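Local coordinates for protein aromatic-amino-acid transaminase TyrB (Burkholderia cenocepacia K56-2Valvano, PDB 4WD2) that probably catalyses the pyridoxal-phosphate-dependent transfer of amino groups between aromatic amino acids and 2-oxo acids, at residues A[319-322]-A[323-326]. Residues are numbered along the deposited sequence; the frame is centred on the assembly and turned at random.
Sequences LSAM and CRRI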
ATOM      1  N   LEU A 319     -24.316  -9.241  -5.851  1.00  9.90           N
ATOM      2  CA  LEU A 319     -24.161  -8.620  -4.539  1.00 10.34           C
ATOM      3  C   LEU A 319     -25.497  -8.545  -3.796  1.00 12.09           C
ATOM      4  O   LEU A 319     -25.551  -8.739  -2.576  1.00 11.38           O
ATOM      5  CB  LEU A 319     -23.548  -7.223  -4.677  1.00  9.84           C
ATOM      6  CG  LEU A 319     -23.402  -6.421  -3.380  1.00  9.90           C
ATOM      7  CD1 LEU A 319     -22.415  -7.079  -2.402  1.00  8.46           C
ATOM      8  CD2 LEU A 319     -23.005  -4.991  -3.693  1.00  9.49           C
ATOM      9  N   SER A 320     -26.577  -8.270  -4.525  1.00 12.64           N
ATOM     10  CA  SER A 320     -27.900  -8.225  -3.904  1.00 13.95           C
ATOM     11  C   SER A 320     -28.341  -9.625  -3.477  1.00 13.38           C
ATOM     12  O   SER A 320     -28.995  -9.788  -2.452  1.00 13.42           O
ATOM     13  CB  SER A 320     -28.934  -7.606  -4.849  1.00 16.65           C
ATOM     14  OG  SER A 320     -29.287  -8.502  -5.888  1.00 19.58           O
ATOM     15  N   ALA A 321     -27.971 -10.636  -4.258  1.00 12.53           N
ATOM     16  CA  ALA A 321     -28.237 -12.023  -3.878  1.00 10.48           C
ATOM     17  C   ALA A 321     -27.435 -12.413  -2.633  1.00  9.64           C
ATOM     18  O   ALA A 321     -27.918 -13.163  -1.790  1.00  8.19           O
ATOM     19  CB  ALA A 321     -27.923 -12.957  -5.027  1.00 11.29           C
ATOM     20  N   MET A 322     -26.211 -11.905  -2.524  1.00 10.77           N
ATOM     21  CA  MET A 322     -25.400 -12.091  -1.316  1.00 11.00           C
ATOM     22  C   MET A 322     -26.070 -11.431  -0.118  1.00 11.16           C
ATOM     23  O   MET A 322     -26.167 -12.023   0.958  1.00 12.02           O
ATOM     24  CB  MET A 322     -23.992 -11.519  -1.505  1.00 10.13           C
ATOM     25  CG  MET A 322     -23.137 -12.300  -2.481  1.00 11.23           C
ATOM     26  SD  MET A 322     -21.745 -11.345  -3.107  1.00 16.19           S
ATOM     27  CE  MET A 322     -20.854 -10.972  -1.619  1.00 15.55           C
ATOM     28  N   CYS A 323     -26.523 -10.201  -0.319  1.00  9.18           N
ATOM     29  CA  CYS A 323     -27.251  -9.468   0.705  1.00 10.92           C
ATOM     30  C   CYS A 323     -28.475 -10.254   1.185  1.00 10.94           C
ATOM     31  O   CYS A 323     -28.713 -10.367   2.384  1.00 10.96           O
ATOM     32  CB  CYS A 323     -27.671  -8.095   0.166  1.00  9.24           C
ATOM     33  SG  CYS A 323     -28.335  -6.954   1.396  1.00 13.21           S
ATOM     34  N   ARG A 324     -29.239 -10.808   0.247  1.00 10.87           N
ATOM     35  CA  ARG A 324     -30.442 -11.558   0.599  1.00 11.63           C
ATOM     36  C   ARG A 324     -30.128 -12.898   1.268  1.00 10.20           C
ATOM     37  O   ARG A 324     -30.888 -13.352   2.117  1.00 11.12           O
ATOM     38  CB  ARG A 324     -31.318 -11.783  -0.641  1.00 13.52           C
ATOM     39  CG  ARG A 324     -32.067 -10.536  -1.106  1.00 13.83           C
ATOM     40  CD  ARG A 324     -33.142 -10.874  -2.134  1.00 16.40           C
ATOM     41  NE  ARG A 324     -32.595 -11.564  -3.297  1.00 17.71           N
ATOM     42  CZ  ARG A 324     -32.098 -10.947  -4.366  1.00 18.90           C
ATOM     43  NH1 ARG A 324     -32.084  -9.619  -4.415  1.00 19.84           N
ATOM     44  NH2 ARG A 324     -31.616 -11.651  -5.380  1.00 18.18           N
ATOM     45  N   ARG A 325     -29.017 -13.529   0.892  1.00 11.03           N
ATOM     46  CA  ARG A 325     -28.630 -14.802   1.505  1.00 10.35           C
ATOM     47  C   ARG A 325     -28.328 -14.620   2.992  1.00  8.83           C
ATOM     48  O   ARG A 325     -28.743 -15.431   3.809  1.00 10.01           O
ATOM     49  CB  ARG A 325     -27.421 -15.426   0.799  1.00 10.69           C
ATOM     50  CG  ARG A 325     -27.297 -16.942   1.046  1.00 10.64           C
ATOM     51  CD  ARG A 325     -25.936 -17.505   0.634  1.00 11.44           C
ATOM     52  NE  ARG A 325     -24.878 -17.085   1.546  1.00 12.45           N
ATOM     53  CZ  ARG A 325     -24.626 -17.657   2.719  1.00 11.41           C
ATOM     54  NH1 ARG A 325     -23.639 -17.198   3.477  1.00  9.44           N
ATOM     55  NH2 ARG A 325     -25.362 -18.689   3.132  1.00 11.14           N
ATOM     56  N   ILE A 326     -27.609 -13.555   3.339  1.00  8.88           N
ATOM     57  CA  ILE A 326     -27.359 -13.238   4.744  1.00  8.56           C
ATOM     58  C   ILE A 326     -28.684 -13.020   5.489  1.00 10.22           C
ATOM     59  O   ILE A 326     -28.872 -13.537   6.593  1.00 10.92           O
ATOM     60  CB  ILE A 326     -26.457 -11.984   4.898  1.00 13.72           C
ATOM     61  CG1 ILE A 326     -25.049 -12.267   4.362  1.00 13.86           C
ATOM     62  CG2 ILE A 326     -26.372 -11.551   6.362  1.00 12.93           C
ATOM     63  CD1 ILE A 326     -24.123 -11.077   4.412  1.00 15.08           C
TER
HETATM   64  O   HOH W   1     -30.110 -10.477  -7.549  1.00 22.11           O
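Ser320 and Arg324, one helical turn apart, are joined in three ways: Arg324 N donates to Ser320 O at 2.9 Å, their side chains share a water, and a weak direct bond links them. They exemplify how an i to i+4 pair on a helix can add side-chain and water links to the backbone bond. The water donates to Ser320 OG at 2.7 Å and accepts from Arg324 NH2 at 2.9 Å, lying in the guanidinium plane at its edge. The direct bond from Arg324 NH1 to Ser320 OG is long at 3.4 Å and bent to 132°. With chi1 at 74°, Ser320 OG sits between its own backbone N and carbonyl carbon, where it also hydrogen-bonds Glu317 O. The arginine chain bends at chi3 (-57°) and folds back, laying one guanidinium face over Ser320 O and Ala321 CA, both near its rim. Three further i to i+4 backbone bonds run through the turn. Cys323 CB packs on Ser320 O at 3.4 Å. Around helix 309-338, Arg324 occupies an exposed flank, whereas Met322 is buried against Tyr44, Met54 and Phe225. Arg325 ties the helix to neighbouring loops through Tyr44 OH and Leu388 O, and Leu319 packs on Asn255, beside cofactor-bearing Lys254.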